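PDB 3VQI: Atg5 from Kluyveromyces marxianus, which takes part in cytoplasm-to-vacuole transport and in forming autophagic vesicles, and is joined to Atg12 in the Atg12-Atg5 conjugate essential for autophagy. Local coordinates for residues A[10-15]-A[177-182]; A[43-48]-A[243-248]; A[85-90]-A[203-208]. One frame throughout, in Å; residues are numbered along the deposited sequence.

Overall arrangement
The three contacts tie the N-terminal ubiquitin-like region of Atg5 to the rest of the chain. Contact 1 joins it to the helical region. Contacts 2 and 3 join it to the second ubiquitin-like region. Contact 2 lies between the other two, its centre about 12 Å from that of contact 1 and about 10 Å from that of contact 3. Backbone hydrogen bonds probably link neighbouring contacts: Gly14 O lies 2.9 Å from Arg44 N, and Arg44 O lies 2.7 Å from Gly90 N. Contacts 1 and 3 do not touch, and their nearest atoms are about 7 Å apart.

Contact 1 of 3, residues A[10-15]-A[177-182]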
# COMPACT_ATOMS: atom_id res chain seq x y z
N ARG A 10 -6.05 -15.63 1.55
CA ARG A 10 -5.59 -15.05 2.80
C ARG A 10 -4.99 -13.66 2.56
O ARG A 10 -5.24 -12.73 3.32
CB ARG A 10 -4.53 -15.94 3.46
CG ARG A 10 -5.06 -17.20 4.09
CD ARG A 10 -4.31 -18.41 3.58
NE ARG A 10 -4.71 -19.62 4.30
CZ ARG A 10 -4.36 -20.85 3.94
NH1 ARG A 10 -3.61 -21.03 2.86
NH2 ARG A 10 -4.77 -21.89 4.65
N VAL A 11 -4.20 -13.55 1.49
CA VAL A 11 -3.56 -12.30 1.13
C VAL A 11 -4.60 -11.23 0.80
O VAL A 11 -4.59 -10.13 1.37
CB VAL A 11 -2.61 -12.50 -0.06
CG1 VAL A 11 -2.09 -11.17 -0.55
CG2 VAL A 11 -1.44 -13.38 0.35
N TRP A 12 -5.51 -11.55 -0.10
CA TRP A 12 -6.56 -10.62 -0.49
C TRP A 12 -7.35 -10.15 0.73
O TRP A 12 -7.80 -9.00 0.78
CB TRP A 12 -7.51 -11.29 -1.48
CG TRP A 12 -8.64 -10.43 -1.88
CD1 TRP A 12 -9.92 -10.49 -1.42
CD2 TRP A 12 -8.61 -9.43 -2.89
NE1 TRP A 12 -10.70 -9.59 -2.09
CE2 TRP A 12 -9.92 -8.92 -3.00
CE3 TRP A 12 -7.61 -8.91 -3.72
CZ2 TRP A 12 -10.26 -7.92 -3.91
CZ3 TRP A 12 -7.94 -7.91 -4.62
CH2 TRP A 12 -9.26 -7.42 -4.71
N ASN A 13 -7.53 -11.04 1.69
CA ASN A 13 -8.25 -10.69 2.91
C ASN A 13 -7.31 -10.28 4.04
O ASN A 13 -7.73 -10.16 5.19
CB ASN A 13 -9.11 -11.87 3.35
CG ASN A 13 -10.32 -12.07 2.46
OD1 ASN A 13 -11.07 -13.03 2.62
ND2 ASN A 13 -10.53 -11.15 1.52
N GLY A 14 -6.04 -10.06 3.71
CA GLY A 14 -5.06 -9.64 4.70
C GLY A 14 -5.52 -8.47 5.55
O GLY A 14 -6.00 -7.46 5.04
N THR A 15 -5.36 -8.60 6.86
CA THR A 15 -5.79 -7.56 7.77
C THR A 15 -4.70 -7.11 8.74
O THR A 15 -3.72 -7.82 8.94
CB THR A 15 -7.03 -8.07 8.55
OG1 THR A 15 -8.16 -7.29 8.18
CG2 THR A 15 -6.83 -8.00 10.06
N LEU A 177 -12.70 -1.86 -3.93
CA LEU A 177 -13.56 -1.25 -2.92
C LEU A 177 -14.58 -2.26 -2.41
O LEU A 177 -14.90 -2.28 -1.23
CB LEU A 177 -14.29 -0.03 -3.52
CG LEU A 177 -13.40 1.03 -4.18
CD1 LEU A 177 -14.26 2.02 -4.98
CD2 LEU A 177 -12.58 1.75 -3.12
N SER A 178 -15.06 -3.13 -3.30
CA SER A 178 -16.06 -4.12 -2.92
C SER A 178 -15.44 -5.41 -2.42
O SER A 178 -16.13 -6.26 -1.86
CB SER A 178 -16.97 -4.44 -4.10
OG SER A 178 -16.30 -5.24 -5.06
N ARG A 179 -14.14 -5.56 -2.63
CA ARG A 179 -13.46 -6.76 -2.20
C ARG A 179 -13.92 -7.97 -3.03
O ARG A 179 -13.94 -9.10 -2.54
CB ARG A 179 -13.70 -6.99 -0.71
CG ARG A 179 -13.03 -5.95 0.19
CD ARG A 179 -11.53 -6.18 0.22
NE ARG A 179 -10.79 -5.22 -0.60
CZ ARG A 179 -9.50 -5.33 -0.88
NH1 ARG A 179 -8.79 -6.35 -0.42
NH2 ARG A 179 -8.90 -4.40 -1.61
N ASN A 180 -14.33 -7.73 -4.27
CA ASN A 180 -14.72 -8.82 -5.15
C ASN A 180 -13.45 -9.29 -5.83
O ASN A 180 -12.99 -8.71 -6.82
CB ASN A 180 -15.70 -8.38 -6.23
CG ASN A 180 -16.17 -9.54 -7.07
OD1 ASN A 180 -15.47 -10.54 -7.22
ND2 ASN A 180 -17.37 -9.42 -7.63
N ARG A 181 -12.91 -10.38 -5.30
CA ARG A 181 -11.65 -10.93 -5.82
C ARG A 181 -11.63 -11.50 -7.22
O ARG A 181 -10.69 -11.25 -7.96
CB ARG A 181 -11.14 -12.00 -4.87
CG ARG A 181 -9.72 -11.79 -4.49
CD ARG A 181 -9.10 -13.10 -4.08
NE ARG A 181 -8.27 -13.72 -5.12
CZ ARG A 181 -8.25 -15.02 -5.38
NH1 ARG A 181 -9.03 -15.83 -4.67
NH2 ARG A 181 -7.43 -15.51 -6.31
N SER A 182 -12.64 -12.27 -7.56
CA SER A 182 -12.74 -12.87 -8.89
C SER A 182 -12.83 -11.75 -9.91
O SER A 182 -12.30 -11.84 -11.02
CB SER A 182 -13.97 -13.77 -8.98
OG SER A 182 -13.92 -14.76 -7.97
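Trp12 reaches between Arg179 and Arg181, which cover opposite faces of its indole. The side chain leaves the backbone with CG anti to the backbone N (chi1 178°), which sends the ring toward residues 177-182. CB meets Arg181 CD at 3.5 Å. Beyond it, Arg181 CG lies over one face of the five-membered ring, a CH-pi contact whose modelled spacing is too short to trust. On the pyrrole edge, NE1 gives a weak hydrogen bond to Arg179 O, at 3.3 Å. Farther out, CE2 is 3.8 Å from Arg179 NH1, and the guanidinium of Arg179 lies nearly flat over the ring, planes at 13°. This is a cation-pi stack, with Arg179 CZ 4.3 Å from the centroid of the six-membered ring. Trp12 CZ2 reaches the backbone, 3.8 Å from Arg179 C, which lies at the ring edge. The Arg179 chain bends at chi2 and chi3, which folds its tip back over the indole. Its NH2 bonds to Ile176 O and more weakly to Asp45 O. Phe184 of helix 181-189 also meets the indole. Trp12, the last residue of helix 6-12, thus packs against the break between helices 166-178 and 181-189, while Arg179 touches Leu43 of strand 37-43.

Contact 2 of 3, residues A[43-48]-A[243-248]; sequences LRDAYL and IIQGID
The guanidinium of Arg44 lies with one face over the backbone of the turn at Gln245 and Gly246. NH2 sits 3.1 Å from Gly246 CA, and NH1 sits 3.3 Å from Gln245 C. Gln245 O is above the same plane, toward its rim. NH1 and Gly246 N are close but both are donors, so this is packing and not a bond. The charge is met elsewhere: NH2 forms a salt bridge with Asp94 OD1 of helix 89-96. The Arg44 chain runs extended from CG to NE, which carries the flat group across to the turn. An alanine here would lose this cover over the turn and is likely to leave Asp94 without its charged mate.

The second flat pair is the carboxylate of Asp45 and the amide of Gln245, with planes 44° apart. Gln245 NE2 donates to Asp45 OD2 at 2.9 Å, with an N-H...O angle of 152°. The donor comes from the syn side, somewhat out of the carboxylate plane. The Gln245 chain bends at chi2 (-68°), which brings the amide round to Asp45. Both groups have a second partner: Asp45 OD1 accepts from Ile265 N, and Gln245 NE2 also donates to Phe262 O. The carboxylate thus bridges two parts of the second ubiquitin-like region.

Gly246 has a positive phi: a CB there would clash with Arg44 NH2 and press on Gln245 O. Residues 244-247 form a type I' beta turn, closed by Ile247 N to Ile244 O at 2.7 Å. This is a tight beta-hairpin between strands 241-244 and 247-250, packed against the loop after strand 37-43.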
# COMPACT_ATOMS: atom_id res chain seq x y z
N LEU A 43 -7.54 -3.17 5.59
CA LEU A 43 -7.13 -4.20 4.67
C LEU A 43 -5.68 -3.92 4.28
O LEU A 43 -5.32 -2.77 4.05
CB LEU A 43 -8.03 -4.19 3.44
CG LEU A 43 -9.43 -4.71 3.75
CD1 LEU A 43 -10.35 -4.43 2.58
CD2 LEU A 43 -9.36 -6.20 4.05
N ARG A 44 -4.85 -4.96 4.25
CA ARG A 44 -3.46 -4.79 3.89
C ARG A 44 -3.32 -4.23 2.49
O ARG A 44 -2.50 -3.36 2.24
CB ARG A 44 -2.72 -6.13 3.98
CG ARG A 44 -2.20 -6.43 5.38
CD ARG A 44 -1.58 -7.81 5.52
NE ARG A 44 -0.56 -7.77 6.56
CZ ARG A 44 0.67 -7.31 6.36
NH1 ARG A 44 1.04 -6.89 5.16
NH2 ARG A 44 1.52 -7.23 7.38
N ASP A 45 -4.14 -4.72 1.58
CA ASP A 45 -4.10 -4.25 0.21
C ASP A 45 -5.21 -3.26 -0.05
O ASP A 45 -6.16 -3.54 -0.79
CB ASP A 45 -4.17 -5.42 -0.75
CG ASP A 45 -2.85 -5.67 -1.45
OD1 ASP A 45 -2.33 -4.72 -2.07
OD2 ASP A 45 -2.33 -6.80 -1.37
N ALA A 46 -5.07 -2.10 0.56
CA ALA A 46 -6.00 -0.99 0.44
C ALA A 46 -5.12 0.21 0.67
O ALA A 46 -3.91 0.07 0.88
CB ALA A 46 -7.05 -1.08 1.53
N TYR A 47 -5.70 1.41 0.65
CA TYR A 47 -4.91 2.61 0.87
C TYR A 47 -5.35 3.32 2.15
O TYR A 47 -6.55 3.39 2.44
CB TYR A 47 -5.06 3.54 -0.33
CG TYR A 47 -4.28 3.08 -1.53
CD1 TYR A 47 -2.90 3.20 -1.56
CD2 TYR A 47 -4.93 2.55 -2.65
CE1 TYR A 47 -2.16 2.80 -2.68
CE2 TYR A 47 -4.20 2.15 -3.78
CZ TYR A 47 -2.82 2.29 -3.78
OH TYR A 47 -2.09 1.92 -4.88
N LEU A 48 -4.38 3.83 2.90
CA LEU A 48 -4.67 4.55 4.15
C LEU A 48 -5.72 5.60 3.89
O LEU A 48 -6.60 5.83 4.72
CB LEU A 48 -3.42 5.23 4.70
CG LEU A 48 -2.59 4.37 5.65
CD1 LEU A 48 -1.33 5.10 6.08
CD2 LEU A 48 -3.46 4.02 6.84
N ILE A 243 10.46 -9.46 4.29
CA ILE A 243 9.06 -9.30 4.66
C ILE A 243 8.20 -8.97 3.44
O ILE A 243 8.36 -7.93 2.81
CB ILE A 243 8.84 -8.19 5.70
CG1 ILE A 243 9.53 -8.56 7.02
CG2 ILE A 243 7.35 -8.02 5.95
CD1 ILE A 243 9.19 -7.62 8.17
N ILE A 244 7.29 -9.88 3.12
CA ILE A 244 6.39 -9.71 1.99
C ILE A 244 4.97 -9.99 2.45
O ILE A 244 4.72 -10.99 3.12
CB ILE A 244 6.71 -10.68 0.86
CG1 ILE A 244 8.13 -10.44 0.36
CG2 ILE A 244 5.70 -10.51 -0.26
CD1 ILE A 244 8.57 -11.41 -0.70
N GLN A 245 4.05 -9.09 2.11
CA GLN A 245 2.65 -9.24 2.48
C GLN A 245 2.47 -9.62 3.95
O GLN A 245 1.50 -10.31 4.29
CB GLN A 245 1.99 -10.28 1.58
CG GLN A 245 1.64 -9.75 0.21
CD GLN A 245 0.53 -8.72 0.26
OE1 GLN A 245 -0.09 -8.51 1.31
NE2 GLN A 245 0.26 -8.08 -0.87
N GLY A 246 3.39 -9.18 4.80
CA GLY A 246 3.30 -9.46 6.22
C GLY A 246 3.85 -10.80 6.68
O GLY A 246 3.65 -11.20 7.83
N ILE A 247 4.53 -11.50 5.79
CA ILE A 247 5.09 -12.80 6.14
C ILE A 247 6.57 -12.90 5.79
O ILE A 247 7.02 -12.39 4.76
CB ILE A 247 4.30 -13.94 5.45
CG1 ILE A 247 4.29 -13.74 3.93
CG2 ILE A 247 2.86 -13.97 5.96
CD1 ILE A 247 3.28 -14.61 3.21
N ASP A 248 7.32 -13.54 6.69
CA ASP A 248 8.76 -13.73 6.50
C ASP A 248 8.98 -14.78 5.42
O ASP A 248 8.61 -15.94 5.59
CB ASP A 248 9.41 -14.19 7.81
CG ASP A 248 9.27 -13.17 8.93
OD1 ASP A 248 9.60 -11.99 8.71
OD2 ASP A 248 8.85 -13.55 10.05

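Contact 3 of 3, residues A[85-90]-A[203-208]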
# COMPACT_ATOMS: atom_id res chain seq x y z
N TRP A 85 1.45 7.56 2.46
CA TRP A 85 0.25 6.82 2.14
C TRP A 85 -0.08 6.39 0.70
O TRP A 85 -1.10 5.74 0.48
CB TRP A 85 -0.96 7.51 2.75
CG TRP A 85 -1.09 8.95 2.49
CD1 TRP A 85 -0.31 9.73 1.68
CD2 TRP A 85 -2.07 9.81 3.06
NE1 TRP A 85 -0.75 11.03 1.72
CE2 TRP A 85 -1.83 11.11 2.56
CE3 TRP A 85 -3.13 9.61 3.95
CZ2 TRP A 85 -2.61 12.20 2.93
CZ3 TRP A 85 -3.91 10.70 4.32
CH2 TRP A 85 -3.64 11.98 3.81
N GLU A 86 0.77 6.72 -0.27
CA GLU A 86 0.53 6.29 -1.64
C GLU A 86 0.95 4.82 -1.82
O GLU A 86 0.97 4.31 -2.94
CB GLU A 86 1.29 7.18 -2.66
CG GLU A 86 2.80 7.09 -2.63
CD GLU A 86 3.43 8.01 -1.59
OE1 GLU A 86 4.67 8.21 -1.67
OE2 GLU A 86 2.71 8.52 -0.70
N TYR A 87 1.31 4.16 -0.73
CA TYR A 87 1.67 2.76 -0.78
C TYR A 87 0.61 2.01 -0.00
O TYR A 87 0.03 2.54 0.93
CB TYR A 87 3.05 2.52 -0.15
CG TYR A 87 4.17 3.13 -0.94
CD1 TYR A 87 4.77 4.33 -0.54
CD2 TYR A 87 4.61 2.54 -2.12
CE1 TYR A 87 5.77 4.93 -1.30
CE2 TYR A 87 5.61 3.13 -2.90
CZ TYR A 87 6.18 4.32 -2.48
OH TYR A 87 7.15 4.91 -3.25
N PRO A 88 0.32 0.76 -0.40
CA PRO A 88 -0.71 0.05 0.37
C PRO A 88 -0.39 -0.05 1.86
O PRO A 88 0.78 -0.08 2.25
CB PRO A 88 -0.79 -1.32 -0.32
CG PRO A 88 0.47 -1.38 -1.20
CD PRO A 88 0.68 0.03 -1.63
N CYS A 89 -1.44 -0.08 2.67
CA CYS A 89 -1.34 -0.18 4.12
C CYS A 89 -0.40 -1.30 4.56
O CYS A 89 0.53 -1.08 5.32
CB CYS A 89 -2.72 -0.44 4.74
SG CYS A 89 -3.94 0.83 4.37
N GLY A 90 -0.67 -2.51 4.09
CA GLY A 90 0.16 -3.64 4.47
C GLY A 90 1.64 -3.40 4.25
O GLY A 90 2.47 -3.79 5.07
N ARG A 203 9.68 -3.73 -6.05
CA ARG A 203 10.11 -2.56 -5.29
C ARG A 203 10.64 -3.05 -3.96
O ARG A 203 9.99 -3.83 -3.27
CB ARG A 203 8.95 -1.59 -5.09
CG ARG A 203 8.66 -0.78 -6.34
CD ARG A 203 7.40 0.04 -6.21
NE ARG A 203 7.20 0.86 -7.40
CZ ARG A 203 6.11 1.58 -7.62
NH1 ARG A 203 5.12 1.59 -6.74
NH2 ARG A 203 6.02 2.31 -8.73
N VAL A 204 11.85 -2.60 -3.63
CA VAL A 204 12.48 -3.00 -2.38
C VAL A 204 12.66 -1.82 -1.45
O VAL A 204 13.00 -0.72 -1.90
CB VAL A 204 13.87 -3.63 -2.66
CG1 VAL A 204 14.42 -4.25 -1.38
CG2 VAL A 204 13.76 -4.67 -3.76
N TRP A 205 12.43 -2.04 -0.16
CA TRP A 205 12.59 -0.99 0.84
C TRP A 205 13.88 -1.22 1.58
O TRP A 205 14.17 -2.35 1.99
CB TRP A 205 11.44 -0.99 1.85
CG TRP A 205 10.14 -0.50 1.31
CD1 TRP A 205 9.10 -1.26 0.86
CD2 TRP A 205 9.72 0.87 1.18
NE1 TRP A 205 8.06 -0.46 0.46
CE2 TRP A 205 8.41 0.85 0.65
CE3 TRP A 205 10.32 2.10 1.47
CZ2 TRP A 205 7.69 2.03 0.39
CZ3 TRP A 205 9.60 3.27 1.21
CH2 TRP A 205 8.30 3.22 0.68
N THR A 206 14.66 -0.16 1.74
CA THR A 206 15.93 -0.22 2.44
C THR A 206 15.70 -0.10 3.94
O THR A 206 14.56 0.01 4.40
CB THR A 206 16.85 0.91 2.02
OG1 THR A 206 16.21 2.17 2.29
CG2 THR A 206 17.17 0.81 0.55
N SER A 207 16.79 -0.12 4.71
CA SER A 207 16.69 -0.01 6.15
C SER A 207 16.37 1.43 6.53
O SER A 207 15.80 1.68 7.60
CB SER A 207 17.99 -0.44 6.81
N ASN A 208 16.71 2.37 5.65
CA ASN A 208 16.45 3.78 5.92
C ASN A 208 15.16 4.31 5.30
O ASN A 208 14.96 5.52 5.18
CB ASN A 208 17.66 4.64 5.51
CG ASN A 208 17.90 4.68 4.02
OD1 ASN A 208 18.15 3.65 3.39
ND2 ASN A 208 17.83 5.88 3.44
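Tyr87 and Trp205 meet as a T-shaped, edge-to-face pair. The indole turns the outer edge of its six-membered ring to the face of the phenol. The planes stand at 77°, and the centroid of the Tyr87 ring is 4.9 Å from that of the Trp205 six-membered ring. CZ2 of Trp205 lies over the middle of the phenol, 3.8 Å from Tyr87 CD1. CH2 comes nearer still to one side of the ring, 3.6 Å from Tyr87 CE1. On the opposite face of the phenol lies CG of Glu86, toward the rim, and the ring is held between the two. Both aromatic side chains leave their backbones toward the other segment. This buried pair joins the first ubiquitin-like region, at residues 85-90, to the second, at residues 203-208.

Arg203 crosses Tyr87 at about a right angle. The guanidinium and phenol planes are 82° apart, and Arg203 NH1 is 4.2 Å from Tyr87 CE2, a looser approach than that of the indole. The polar end of Arg203 is occupied elsewhere. NE hydrogen-bonds to Gln213, NH1 to Tyr270 OH and NH2 to Gln146, and the group also makes a cation-pi contact with Phe268. These interactions probably fix the guanidinium beside the phenol.

Trp205 and Arg203 both project from strand 202-205. Val211 of strand 211-212 touches the side chains of both Tyr87 and Trp205. Helix 89-96 packs beside them, with Leu92 on Tyr87 and with Val91 and Leu95 on Trp205.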